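Local coordinates for protein beta-galactosidase (PDB 6Y2K) that probably hydrolyses terminal beta-galactosides such as lactose, as a cold-active, hexameric family GH42 glycoside hydrolase from an Antarctic Marinomonas, at residues A[77-80]-A[81-85]; A[149-153]-A[154-158]; A[277-280]-A[281-284]; A[582-585]-A[586-589]. One frame throughout, in Å; residues are numbered along the deposited sequence. Where two conformers were deposited one is given.

Contact 1 of 4, residues A[77-80]-A[81-85]; sequences PPKW and LVDRH
The short helix 79-84, in the loop between strand 67-71 of the TIM barrel and helix 111-128, opens with P78 at its N-cap and carries a lysine-aspartate salt bridge one turn apart, K79 to D83. Proline suits the cap, where no N-H need be given to an earlier carbonyl; P78 O takes V82 N at 3.2 Å. K79 NZ meets D83 OD1 at 2.9 Å on the syn lone pair, with only a weak, longer bond to OD2. The lysine leaves with CG anti to its backbone N (chi1 -174°) and bends at chi2 and chi4, which brings K79 CD within 3.5 Å of D83 OD1 as the two side chains cross. The same ammonium reaches a second subunit, bridging to E194 and bonding to E192 O there, so a leucine in its place would probably leave D83 and that subunit's E194 without their positive mate. W80 turns its ring back over the next residue, chi1 64°, while its NE1 bonds to E43 O. L81, a buried leucine, also packs on P77 and on Y113 of helix 111-128. Its CB sits over one face of the indole in a CH-pi contact, 3.9 Å from the centroid of the W80 six-membered ring.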
ATOM      1  N   PRO A  77     -13.820  10.561 -51.082  1.00 14.87           N
ATOM      2  CA  PRO A  77     -14.182  10.314 -52.483  1.00 14.88           C
ATOM      3  C   PRO A  77     -14.852   8.940 -52.670  1.00 15.30           C
ATOM      4  O   PRO A  77     -14.613   8.030 -51.859  1.00 15.01           O
ATOM      5  CB  PRO A  77     -12.839  10.378 -53.216  1.00 15.08           C
ATOM      6  CG  PRO A  77     -11.831   9.989 -52.181  1.00 14.94           C
ATOM      7  CD  PRO A  77     -12.356  10.551 -50.887  1.00 15.08           C
ATOM      8  N   PRO A  78     -15.700   8.791 -53.714  1.00 15.39           N
ATOM      9  CA  PRO A  78     -16.458   7.544 -53.864  1.00 15.36           C
ATOM     10  C   PRO A  78     -15.621   6.369 -54.359  1.00 14.84           C
ATOM     11  O   PRO A  78     -14.543   6.570 -54.917  1.00 14.85           O
ATOM     12  CB  PRO A  78     -17.544   7.892 -54.901  1.00 15.37           C
ATOM     13  CG  PRO A  78     -17.375   9.330 -55.246  1.00 15.96           C
ATOM     14  CD  PRO A  78     -16.013   9.756 -54.783  1.00 15.59           C
ATOM     15  N   LYS A  79     -16.156   5.158 -54.196  1.00 14.89           N
ATOM     16  CA  LYS A  79     -15.431   3.938 -54.559  1.00 15.02           C
ATOM     17  C   LYS A  79     -15.132   3.847 -56.060  1.00 15.55           C
ATOM     18  O   LYS A  79     -14.053   3.384 -56.450  1.00 15.34           O
ATOM     19  CB  LYS A  79     -16.199   2.695 -54.113  1.00 15.10           C
ATOM     20  CG  LYS A  79     -15.468   1.364 -54.318  1.00 15.31           C
ATOM     21  CD  LYS A  79     -14.022   1.374 -53.828  1.00 14.98           C
ATOM     22  CE  LYS A  79     -13.569  -0.013 -53.366  1.00 15.20           C
ATOM     23  NZ  LYS A  79     -13.681  -1.030 -54.449  1.00 15.25           N
ATOM     24  N   TRP A  80     -16.065   4.301 -56.905  1.00 16.04           N
ATOM     25  CA  TRP A  80     -15.805   4.315 -58.349  1.00 16.24           C
ATOM     26  C   TRP A  80     -14.554   5.133 -58.695  1.00 16.65           C
ATOM     27  O   TRP A  80     -13.798   4.771 -59.593  1.00 17.69           O
ATOM     28  CB  TRP A  80     -17.022   4.792 -59.158  1.00 16.29           C
ATOM     29  CG  TRP A  80     -17.468   6.206 -58.934  1.00 15.82           C
ATOM     30  CD1 TRP A  80     -18.552   6.601 -58.220  1.00 16.33           C
ATOM     31  CD2 TRP A  80     -16.870   7.406 -59.448  1.00 16.11           C
ATOM     32  NE1 TRP A  80     -18.673   7.967 -58.247  1.00 15.93           N
ATOM     33  CE2 TRP A  80     -17.652   8.488 -58.993  1.00 16.32           C
ATOM     34  CE3 TRP A  80     -15.762   7.676 -60.261  1.00 16.41           C
ATOM     35  CZ2 TRP A  80     -17.349   9.818 -59.307  1.00 16.45           C
ATOM     36  CZ3 TRP A  80     -15.460   8.992 -60.573  1.00 16.34           C
ATOM     37  CH2 TRP A  80     -16.252  10.048 -60.097  1.00 16.78           C
ATOM     38  N   LEU A  81     -14.328   6.223 -57.966  1.00 16.82           N
ATOM     39  CA  LEU A  81     -13.161   7.085 -58.202  1.00 17.04           C
ATOM     40  C   LEU A  81     -11.868   6.404 -57.717  1.00 16.87           C
ATOM     41  O   LEU A  81     -10.858   6.404 -58.419  1.00 17.08           O
ATOM     42  CB  LEU A  81     -13.387   8.454 -57.536  1.00 17.14           C
ATOM     43  CG  LEU A  81     -12.409   9.599 -57.835  1.00 17.36           C
ATOM     44  CD1 LEU A  81     -13.070  10.949 -57.575  1.00 17.34           C
ATOM     45  CD2 LEU A  81     -11.125   9.482 -57.017  1.00 17.80           C
ATOM     46  N   VAL A  82     -11.922   5.799 -56.533  1.00 17.25           N
ATOM     47  CA  VAL A  82     -10.802   5.003 -55.998  1.00 17.60           C
ATOM     48  C   VAL A  82     -10.404   3.890 -56.980  1.00 17.81           C
ATOM     49  O   VAL A  82      -9.219   3.707 -57.267  1.00 16.90           O
ATOM     50  CB  VAL A  82     -11.135   4.410 -54.598  1.00 17.75           C
ATOM     51  CG1 VAL A  82     -10.083   3.397 -54.145  1.00 17.93           C
ATOM     52  CG2 VAL A  82     -11.288   5.526 -53.560  1.00 17.78           C
ATOM     53  N   ASP A  83     -11.396   3.171 -57.505  1.00 18.22           N
ATOM     54  CA  ASP A  83     -11.140   2.079 -58.444  1.00 18.66           C
ATOM     55  C   ASP A  83     -10.472   2.573 -59.740  1.00 19.05           C
ATOM     56  O   ASP A  83      -9.658   1.863 -60.325  1.00 18.31           O
ATOM     57  CB  ASP A  83     -12.437   1.318 -58.773  1.00 19.05           C
ATOM     58  CG  ASP A  83     -12.959   0.491 -57.604  1.00 18.90           C
ATOM     59  OD1 ASP A  83     -12.206   0.234 -56.645  1.00 18.84           O
ATOM     60  OD2 ASP A  83     -14.141   0.089 -57.644  1.00 19.34           O
ATOM     61  N   ARG A  84     -10.816   3.786 -60.170  1.00 19.09           N
ATOM     62  CA  ARG A  84     -10.167   4.414 -61.333  1.00 19.70           C
ATOM     63  C   ARG A  84      -8.731   4.877 -61.093  1.00 19.23           C
ATOM     64  O   ARG A  84      -7.970   5.001 -62.050  1.00 18.16           O
ATOM     65  CB  ARG A  84     -10.973   5.619 -61.815  1.00 20.93           C
ATOM     66  CG  ARG A  84     -12.227   5.246 -62.571  1.00 21.90           C
ATOM     67  CD  ARG A  84     -12.962   6.498 -63.022  1.00 22.94           C
ATOM     68  NE  ARG A  84     -13.980   6.162 -64.010  1.00 23.43           N
ATOM     69  CZ  ARG A  84     -14.547   7.030 -64.843  1.00 24.61           C
ATOM     70  NH1 ARG A  84     -14.228   8.331 -64.826  1.00 24.14           N
ATOM     71  NH2 ARG A  84     -15.458   6.590 -65.702  1.00 25.21           N
ATOM     72  N   HIS A  85      -8.372   5.153 -59.839  1.00 19.10           N
ATOM     73  CA  HIS A  85      -7.067   5.716 -59.505  1.00 19.61           C
ATOM     74  C   HIS A  85      -6.401   4.956 -58.353  1.00 20.25           C
ATOM     75  O   HIS A  85      -6.251   5.500 -57.262  1.00 19.99           O
ATOM     76  CB  HIS A  85      -7.218   7.197 -59.144  1.00 19.82           C
ATOM     77  CG  HIS A  85      -7.852   8.019 -60.221  1.00 20.27           C
ATOM     78  ND1 HIS A  85      -7.190   8.372 -61.377  1.00 20.42           N
ATOM     79  CD2 HIS A  85      -9.090   8.559 -60.315  1.00 20.62           C
ATOM     80  CE1 HIS A  85      -7.994   9.093 -62.138  1.00 20.77           C
ATOM     81  NE2 HIS A  85      -9.150   9.231 -61.510  1.00 20.81           N
TER

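Contact 2 of 4, residues A[149-153]-A[154-158]; sequences VLSYA and EADLA
S151 and A153 are extended, but Y152 between them (psi 42°) kinks the backbone before it turns into helix 154-168 with A153 at the N-cap, where A153 O accepts L157 N at 3.2 Å and, weakly, D156 N. This is the start of a helix in the excursion that follows strand 134-138 of the TIM barrel. Alanine has no side-chain acceptor to offer the first turn, but D156, three residues on, reaches back as the glutamate of a capping box would: its OD2 accepts A153 N at 2.8 Å, on the anti lone pair. With CG anti to the carbonyl carbon (chi1 -55°), the carboxylate points back to the loop that leads into the helix, and the short chain of an aspartate is enough because A153 N and S151 OG are close by.

The same oxygen takes a second bond. S151 OG donates to D156 OD2 at 2.6 Å, approaching on the syn side but 34° out of the carboxylate plane. Two donors thus grip one oxygen of a buried acid, which is likely to favour its charged form. The other oxygen, OD1, bonds to T107 OG1, so the whole group is held against rotation. Serine is apt here because its hydroxyl can both give and take: while donating to D156, S151 OG accepts from K91 N, tying the approach to the helix to another loop. The small methyl of A153 lies beside the acid, its CB 3.4 Å from D156 OD2.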
ATOM      1  N   VAL A 149      -1.204  11.988 -42.838  1.00 16.10           N
ATOM      2  CA  VAL A 149      -0.189  12.874 -43.424  1.00 16.28           C
ATOM      3  C   VAL A 149       0.951  12.026 -44.011  1.00 16.23           C
ATOM      4  O   VAL A 149       1.252  12.127 -45.200  1.00 15.98           O
ATOM      5  CB  VAL A 149       0.359  13.892 -42.404  1.00 16.40           C
ATOM      6  CG1 VAL A 149       1.473  14.735 -43.015  1.00 16.86           C
ATOM      7  CG2 VAL A 149      -0.765  14.791 -41.896  1.00 16.77           C
ATOM      8  N   LEU A 150       1.577  11.198 -43.177  1.00 16.13           N
ATOM      9  CA  LEU A 150       2.644  10.303 -43.638  1.00 16.00           C
ATOM     10  C   LEU A 150       2.029   9.112 -44.374  1.00 15.46           C
ATOM     11  O   LEU A 150       1.105   8.461 -43.870  1.00 16.22           O
ATOM     12  CB  LEU A 150       3.502   9.809 -42.466  1.00 16.42           C
ATOM     13  CG  LEU A 150       4.243  10.859 -41.634  1.00 17.05           C
ATOM     14  CD1 LEU A 150       5.114  10.174 -40.591  1.00 17.66           C
ATOM     15  CD2 LEU A 150       5.089  11.786 -42.496  1.00 16.94           C
ATOM     16  N   SER A 151       2.503   8.879 -45.592  1.00 15.14           N
ATOM     17  CA  SER A 151       2.080   7.752 -46.420  1.00 14.94           C
ATOM     18  C   SER A 151       3.308   7.221 -47.133  1.00 15.20           C
ATOM     19  O   SER A 151       4.260   7.964 -47.377  1.00 14.47           O
ATOM     20  CB  SER A 151       1.003   8.179 -47.420  1.00 15.06           C
ATOM     21  OG  SER A 151       0.806   7.193 -48.426  1.00 14.73           O
ATOM     22  N   TYR A 152       3.291   5.928 -47.438  1.00 15.72           N
ATOM     23  CA  TYR A 152       4.493   5.214 -47.864  1.00 16.17           C
ATOM     24  C   TYR A 152       4.257   4.445 -49.160  1.00 17.03           C
ATOM     25  O   TYR A 152       4.711   3.306 -49.323  1.00 17.26           O
ATOM     26  CB  TYR A 152       4.954   4.301 -46.725  1.00 16.04           C
ATOM     27  CG  TYR A 152       5.241   5.067 -45.446  1.00 15.71           C
ATOM     28  CD1 TYR A 152       6.502   5.605 -45.205  1.00 15.91           C
ATOM     29  CD2 TYR A 152       4.250   5.269 -44.485  1.00 15.65           C
ATOM     30  CE1 TYR A 152       6.777   6.312 -44.039  1.00 16.11           C
ATOM     31  CE2 TYR A 152       4.515   5.976 -43.318  1.00 16.01           C
ATOM     32  CZ  TYR A 152       5.786   6.496 -43.100  1.00 16.02           C
ATOM     33  OH  TYR A 152       6.062   7.200 -41.955  1.00 15.87           O
ATOM     34  N   ALA A 153       3.554   5.102 -50.086  1.00 17.38           N
ATOM     35  CA  ALA A 153       3.248   4.567 -51.407  1.00 18.12           C
ATOM     36  C   ALA A 153       4.193   5.176 -52.440  1.00 18.80           C
ATOM     37  O   ALA A 153       4.951   6.108 -52.136  1.00 17.91           O
ATOM     38  CB  ALA A 153       1.802   4.877 -51.767  1.00 18.27           C
ATOM     39  N   GLU A 154       4.121   4.659 -53.666  1.00 20.63           N
ATOM     40  CA  GLU A 154       4.976   5.122 -54.770  1.00 22.55           C
ATOM     41  C   GLU A 154       4.834   6.622 -55.011  1.00 20.04           C
ATOM     42  O   GLU A 154       5.824   7.303 -55.213  1.00 19.56           O
ATOM     43  CB  GLU A 154       4.679   4.356 -56.068  1.00 26.28           C
ATOM     44  CG  GLU A 154       5.691   4.598 -57.192  1.00 31.37           C
ATOM     45  CD  GLU A 154       7.083   4.039 -56.878  1.00 37.18           C
ATOM     46  OE1 GLU A 154       7.162   2.943 -56.268  1.00 43.39           O
ATOM     47  OE2 GLU A 154       8.104   4.681 -57.243  1.00 41.27           O
ATOM     48  N   ALA A 155       3.605   7.134 -54.963  1.00 19.22           N
ATOM     49  CA  ALA A 155       3.358   8.568 -55.173  1.00 18.37           C
ATOM     50  C   ALA A 155       4.080   9.446 -54.146  1.00 17.53           C
ATOM     51  O   ALA A 155       4.573  10.518 -54.487  1.00 17.64           O
ATOM     52  CB  ALA A 155       1.861   8.859 -55.165  1.00 18.40           C
ATOM     53  N   ASP A 156       4.152   8.973 -52.903  1.00 16.74           N
ATOM     54  CA  ASP A 156       4.836   9.696 -51.834  1.00 16.36           C
ATOM     55  C   ASP A 156       6.348   9.749 -52.083  1.00 16.20           C
ATOM     56  O   ASP A 156       6.989  10.766 -51.830  1.00 15.28           O
ATOM     57  CB  ASP A 156       4.567   9.043 -50.475  1.00 16.15           C
ATOM     58  CG  ASP A 156       3.084   8.909 -50.174  1.00 16.04           C
ATOM     59  OD1 ASP A 156       2.460   9.956 -49.906  1.00 15.91           O
ATOM     60  OD2 ASP A 156       2.563   7.763 -50.211  1.00 15.20           O
ATOM     61  N   LEU A 157       6.905   8.643 -52.566  1.00 16.68           N
ATOM     62  CA  LEU A 157       8.340   8.568 -52.862  1.00 17.60           C
ATOM     63  C   LEU A 157       8.699   9.463 -54.040  1.00 17.67           C
ATOM     64  O   LEU A 157       9.733  10.132 -54.013  1.00 18.10           O
ATOM     65  CB  LEU A 157       8.759   7.137 -53.161  1.00 18.35           C
ATOM     66  CG  LEU A 157      10.255   6.890 -53.429  1.00 18.77           C
ATOM     67  CD1 LEU A 157      11.125   7.508 -52.354  1.00 19.08           C
ATOM     68  CD2 LEU A 157      10.492   5.397 -53.515  1.00 19.87           C
ATOM     69  N   ALA A 158       7.839   9.472 -55.061  1.00 17.96           N
ATOM     70  CA  ALA A 158       8.044  10.308 -56.239  1.00 18.01           C
ATOM     71  C   ALA A 158       8.061  11.785 -55.859  1.00 18.07           C
ATOM     72  O   ALA A 158       8.955  12.523 -56.277  1.00 17.62           O
ATOM     73  CB  ALA A 158       6.979  10.030 -57.291  1.00 18.44           C
TER

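Contact 3 of 4, residues A[277-280]-A[281-284]; sequences LYTE and DEKH
T279 and E282 exchange bonds across the first turn of helix 280-285 in a capping box. T279 OG1 accepts E282 N at 3.1 Å, and E282 OE1 in return accepts T279 N at 3.0 Å, both nearly straight. The threonine hydroxyl sits between its own N and carbonyl carbon (chi1 62°), which turns it to the first-turn N-H. Glutamate suits the other half because its chain, extended beyond CG, is long enough to bring OE1 back to T279 N, on the anti side and 25° out of the carboxylate plane. OE1 also lies at the edge of the Y278 ring, 3.5 Å from Y278 CD1, the ring and carboxylate planes 71° apart.

Beside the box, K283 sends its aliphatic chain back past the T279 carbonyl, and K283 CE comes 3.3 Å from Y278 O. Its ammonium goes on to L272 O, D273 O and E275 O, the carbonyls at and just beyond the end of the preceding helix, a fitting place for a positive charge.

Outer residues position this first shell. E282 OE2 forms a salt bridge with R441, whose other terminal nitrogen bonds to L277 O, while Y278 OH bonds to Y440 OH. The cap thus joins helix 268-274, which follows barrel strand 261-266, to helix 435-448 of the trimerisation domain.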
ATOM      1  N   LEU A 277      -0.891  11.724 -22.767  1.00 16.69           N
ATOM      2  CA  LEU A 277      -0.539  12.962 -22.041  1.00 16.88           C
ATOM      3  C   LEU A 277      -1.039  12.986 -20.584  1.00 16.60           C
ATOM      4  O   LEU A 277      -0.330  13.427 -19.675  1.00 16.32           O
ATOM      5  CB  LEU A 277      -1.142  14.160 -22.786  1.00 17.15           C
ATOM      6  CG  LEU A 277      -1.097  15.544 -22.140  1.00 17.91           C
ATOM      7  CD1 LEU A 277       0.332  16.020 -22.009  1.00 17.91           C
ATOM      8  CD2 LEU A 277      -1.905  16.521 -22.973  1.00 18.18           C
ATOM      9  N   TYR A 278      -2.274  12.545 -20.379  1.00 16.05           N
ATOM     10  CA  TYR A 278      -2.933  12.718 -19.095  1.00 16.19           C
ATOM     11  C   TYR A 278      -2.634  11.588 -18.116  1.00 16.85           C
ATOM     12  O   TYR A 278      -2.519  10.424 -18.511  1.00 16.96           O
ATOM     13  CB  TYR A 278      -4.438  12.874 -19.305  1.00 15.74           C
ATOM     14  CG  TYR A 278      -4.782  14.098 -20.129  1.00 15.21           C
ATOM     15  CD1 TYR A 278      -4.459  15.379 -19.674  1.00 14.99           C
ATOM     16  CD2 TYR A 278      -5.415  13.983 -21.370  1.00 14.86           C
ATOM     17  CE1 TYR A 278      -4.763  16.505 -20.424  1.00 14.69           C
ATOM     18  CE2 TYR A 278      -5.724  15.103 -22.125  1.00 14.71           C
ATOM     19  CZ  TYR A 278      -5.405  16.368 -21.643  1.00 14.77           C
ATOM     20  OH  TYR A 278      -5.717  17.504 -22.376  1.00 13.64           O
ATOM     21  N   THR A 279      -2.498  11.951 -16.840  1.00 17.37           N
ATOM     22  CA  THR A 279      -2.264  10.989 -15.773  1.00 17.59           C
ATOM     23  C   THR A 279      -3.539  10.241 -15.421  1.00 18.04           C
ATOM     24  O   THR A 279      -4.651  10.652 -15.779  1.00 16.68           O
ATOM     25  CB  THR A 279      -1.765  11.665 -14.488  1.00 17.71           C
ATOM     26  OG1 THR A 279      -2.762  12.576 -13.999  1.00 17.60           O
ATOM     27  CG2 THR A 279      -0.442  12.395 -14.729  1.00 17.92           C
ATOM     28  N   GLU A 280      -3.368   9.151 -14.681  1.00 18.95           N
ATOM     29  CA  GLU A 280      -4.524   8.391 -14.191  0.50 19.37           C
ATOM     30  C   GLU A 280      -5.422   9.259 -13.303  1.00 18.87           C
ATOM     31  O   GLU A 280      -6.650   9.234 -13.461  1.00 18.67           O
ATOM     32  CB  GLU A 280      -4.105   7.091 -13.482  0.50 20.31           C
ATOM     33  CG  GLU A 280      -4.127   5.881 -14.412  0.50 21.08           C
ATOM     34  CD  GLU A 280      -3.597   6.208 -15.798  0.50 21.85           C
ATOM     35  OE1 GLU A 280      -4.224   5.849 -16.816  0.50 21.39           O
ATOM     36  OE2 GLU A 280      -2.540   6.860 -15.864  0.50 24.13           O
ATOM     37  N   ASP A 281      -4.821  10.044 -12.406  1.00 18.57           N
ATOM     38  CA  ASP A 281      -5.580  10.973 -11.558  1.00 19.23           C
ATOM     39  C   ASP A 281      -6.397  11.983 -12.372  1.00 17.63           C
ATOM     40  O   ASP A 281      -7.571  12.202 -12.074  1.00 17.90           O
ATOM     41  CB  ASP A 281      -4.667  11.725 -10.577  1.00 21.30           C
ATOM     42  CG  ASP A 281      -4.157  10.839  -9.441  1.00 23.86           C
ATOM     43  OD1 ASP A 281      -4.679   9.714  -9.234  1.00 26.36           O
ATOM     44  OD2 ASP A 281      -3.213  11.276  -8.747  1.00 26.94           O
ATOM     45  N   GLU A 282      -5.787  12.576 -13.395  1.00 16.27           N
ATOM     46  CA  GLU A 282      -6.498  13.515 -14.288  1.00 15.74           C
ATOM     47  C   GLU A 282      -7.680  12.875 -15.030  1.00 15.52           C
ATOM     48  O   GLU A 282      -8.765  13.475 -15.130  1.00 14.82           O
ATOM     49  CB  GLU A 282      -5.535  14.142 -15.294  1.00 15.65           C
ATOM     50  CG  GLU A 282      -4.576  15.147 -14.654  1.00 15.63           C
ATOM     51  CD  GLU A 282      -3.454  15.614 -15.576  1.00 15.58           C
ATOM     52  OE1 GLU A 282      -3.022  14.867 -16.478  1.00 15.29           O
ATOM     53  OE2 GLU A 282      -2.963  16.737 -15.377  1.00 15.66           O
ATOM     54  N   LYS A 283      -7.466  11.668 -15.546  1.00 15.49           N
ATOM     55  CA  LYS A 283      -8.516  10.930 -16.260  1.00 15.89           C
ATOM     56  C   LYS A 283      -9.714  10.651 -15.364  1.00 16.13           C
ATOM     57  O   LYS A 283     -10.856  10.690 -15.835  1.00 16.67           O
ATOM     58  CB  LYS A 283      -7.978   9.613 -16.840  1.00 16.10           C
ATOM     59  CG  LYS A 283      -7.005   9.820 -17.995  1.00 16.37           C
ATOM     60  CD  LYS A 283      -6.323   8.521 -18.412  1.00 16.55           C
ATOM     61  CE  LYS A 283      -5.235   8.760 -19.449  1.00 16.63           C
ATOM     62  NZ  LYS A 283      -5.779   9.086 -20.799  1.00 16.53           N
ATOM     63  N   HIS A 284      -9.449  10.387 -14.083  1.00 16.48           N
ATOM     64  CA  HIS A 284     -10.494  10.145 -13.094  1.00 16.37           C
ATOM     65  C   HIS A 284     -11.144  11.452 -12.632  1.00 16.44           C
ATOM     66  O   HIS A 284     -12.367  11.584 -12.671  1.00 16.95           O
ATOM     67  CB  HIS A 284      -9.951   9.354 -11.899  1.00 16.55           C
ATOM     68  CG  HIS A 284     -11.019   8.929 -10.942  1.00 16.96           C
ATOM     69  ND1 HIS A 284     -11.271   9.602  -9.766  1.00 17.42           N
ATOM     70  CD2 HIS A 284     -11.936   7.935 -11.012  1.00 16.87           C
ATOM     71  CE1 HIS A 284     -12.288   9.031  -9.144  1.00 17.25           C
ATOM     72  NE2 HIS A 284     -12.706   8.013  -9.874  1.00 18.07           N
TER

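Contact 4 of 4, residues A[582-585]-A[586-589]; sequences CIDN and TLLK
T586 lies two residues past the N-cap D584, and its CB stands 3.5 Å from D584 OD1. L587 follows, giving its N-H to that same D584 OD1 at 2.9 Å and 169°, nearly along the C-O axis of the carboxylate. Aspartate suits an N-cap because its short side chain, here with chi1 69°, turns back to the N-H of L587; its OD2 bonds to K545 N of the adjacent strand. The L587 side chain packs CB to CB on I583, 3.9 Å apart. Here strand 581-583, the outermost strand, within this chain, of the mixed sheet of the trimerisation domain, gives way to helix 585-598, and the two leucines close the corner over the isoleucine. L588 N bonds to D584 O at 2.8 Å, and L588 CD2 rests 3.8 Å from I583 CG1; beyond, this leucine meets W438 and M442 of helix 435-448. K589 bends at chi3 to bring NZ to N585 OD1, at 2.8 Å and 17° from the plane of the amide carbonyl. E448 receives both K589 NZ, as a salt bridge, and N585 ND2. A leucine in place of N585 would probably cost K589 its carbonyl acceptor and leave E448 without its amide donor.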
ATOM      1  N   CYS A 582      13.827  19.532 -17.214  1.00 15.20           N
ATOM      2  CA  CYS A 582      12.360  19.553 -17.153  1.00 15.94           C
ATOM      3  C   CYS A 582      11.887  19.519 -15.694  1.00 16.04           C
ATOM      4  O   CYS A 582      11.555  18.472 -15.123  1.00 16.29           O
ATOM      5  CB  CYS A 582      11.729  18.442 -17.998  1.00 15.94           C
ATOM      6  SG  CYS A 582      12.096  18.618 -19.767  1.00 16.32           S
ATOM      7  N   ILE A 583      11.902  20.706 -15.102  1.00 16.21           N
ATOM      8  CA  ILE A 583      11.493  20.911 -13.716  1.00 15.92           C
ATOM      9  C   ILE A 583      10.008  20.612 -13.531  1.00 15.65           C
ATOM     10  O   ILE A 583       9.216  20.708 -14.482  1.00 15.67           O
ATOM     11  CB  ILE A 583      11.850  22.331 -13.220  1.00 15.89           C
ATOM     12  CG1 ILE A 583      11.227  23.423 -14.112  1.00 15.95           C
ATOM     13  CG2 ILE A 583      13.366  22.478 -13.139  1.00 16.57           C
ATOM     14  CD1 ILE A 583      11.454  24.845 -13.646  1.00 15.99           C
ATOM     15  N   ASP A 584       9.643  20.225 -12.311  1.00 15.23           N
ATOM     16  CA  ASP A 584       8.263  19.834 -11.989  1.00 15.15           C
ATOM     17  C   ASP A 584       7.278  21.013 -11.978  1.00 14.82           C
ATOM     18  O   ASP A 584       7.677  22.187 -12.090  1.00 15.10           O
ATOM     19  CB  ASP A 584       8.207  19.010 -10.678  1.00 15.17           C
ATOM     20  CG  ASP A 584       8.535  19.823  -9.415  1.00 15.43           C
ATOM     21  OD1 ASP A 584       8.395  21.070  -9.393  1.00 15.35           O
ATOM     22  OD2 ASP A 584       8.927  19.186  -8.409  1.00 15.21           O
ATOM     23  N   ASN A 585       5.993  20.696 -11.854  1.00 14.55           N
ATOM     24  CA  ASN A 585       4.928  21.713 -11.876  1.00 14.92           C
ATOM     25  C   ASN A 585       5.119  22.833 -10.831  1.00 14.78           C
ATOM     26  O   ASN A 585       4.894  24.013 -11.128  1.00 14.76           O
ATOM     27  CB  ASN A 585       3.557  21.029 -11.704  1.00 15.10           C
ATOM     28  CG  ASN A 585       2.415  22.017 -11.519  1.00 15.01           C
ATOM     29  OD1 ASN A 585       1.997  22.284 -10.390  1.00 15.81           O
ATOM     30  ND2 ASN A 585       1.912  22.561 -12.612  1.00 14.72           N
ATOM     31  N   THR A 586       5.521  22.453  -9.622  1.00 14.70           N
ATOM     32  CA  THR A 586       5.781  23.409  -8.548  1.00 15.16           C
ATOM     33  C   THR A 586       6.844  24.425  -8.951  1.00 14.98           C
ATOM     34  O   THR A 586       6.636  25.633  -8.818  1.00 14.88           O
ATOM     35  CB  THR A 586       6.183  22.693  -7.236  1.00 15.77           C
ATOM     36  OG1 THR A 586       5.038  21.999  -6.730  1.00 16.62           O
ATOM     37  CG2 THR A 586       6.669  23.678  -6.169  1.00 15.90           C
ATOM     38  N   LEU A 587       7.969  23.924  -9.445  1.00 14.85           N
ATOM     39  CA  LEU A 587       9.077  24.773  -9.852  1.00 15.03           C
ATOM     40  C   LEU A 587       8.752  25.580 -11.111  1.00 15.08           C
ATOM     41  O   LEU A 587       9.202  26.712 -11.240  1.00 15.70           O
ATOM     42  CB  LEU A 587      10.337  23.934 -10.056  1.00 14.86           C
ATOM     43  CG  LEU A 587      10.951  23.362  -8.775  1.00 14.95           C
ATOM     44  CD1 LEU A 587      12.005  22.331  -9.105  1.00 15.10           C
ATOM     45  CD2 LEU A 587      11.554  24.467  -7.922  1.00 15.29           C
ATOM     46  N   LEU A 588       7.975  25.007 -12.032  1.00 15.13           N
ATOM     47  CA  LEU A 588       7.491  25.756 -13.200  1.00 15.11           C
ATOM     48  C   LEU A 588       6.710  26.990 -12.756  1.00 15.19           C
ATOM     49  O   LEU A 588       6.956  28.094 -13.253  1.00 15.32           O
ATOM     50  CB  LEU A 588       6.623  24.885 -14.114  1.00 15.06           C
ATOM     51  CG  LEU A 588       7.345  23.899 -15.042  1.00 15.09           C
ATOM     52  CD1 LEU A 588       6.331  22.974 -15.705  1.00 15.15           C
ATOM     53  CD2 LEU A 588       8.189  24.590 -16.102  1.00 14.83           C
ATOM     54  N   LYS A 589       5.787  26.805 -11.813  1.00 15.16           N
ATOM     55  CA  LYS A 589       5.011  27.927 -11.282  1.00 15.53           C
ATOM     56  C   LYS A 589       5.874  28.937 -10.525  1.00 15.35           C
ATOM     57  O   LYS A 589       5.725  30.148 -10.738  1.00 15.49           O
ATOM     58  CB  LYS A 589       3.844  27.435 -10.437  1.00 15.68           C
ATOM     59  CG  LYS A 589       2.724  26.854 -11.286  1.00 16.19           C
ATOM     60  CD  LYS A 589       1.522  26.436 -10.460  1.00 16.69           C
ATOM     61  CE  LYS A 589       1.870  25.294  -9.523  1.00 17.00           C
ATOM     62  NZ  LYS A 589       0.698  24.425  -9.251  1.00 17.76           N
TER

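All four contacts lie at helix starts, but they fall into two pairs. Contacts 1 and 2 sit on the same side of the chain's centre, 18 Å apart between centres, in excursions after the third and fourth barrel strands. Contacts 3 and 4 are likewise 18 Å apart between centres, nearest atoms about 8 Å, and meet helix 435-448 from two domains: contact 3 from the barrel, contact 4 within the trimerisation domain. Contacts 1 and 4 are the farthest apart, about 52 Å between centres. Contacts 1 and 3 touch a neighbouring subunit of the hexamer. Contacts 2 and 3 each have a glycerol, probably from crystallisation, about 3 Å from a side chain, Y152 in one and H284 in the other.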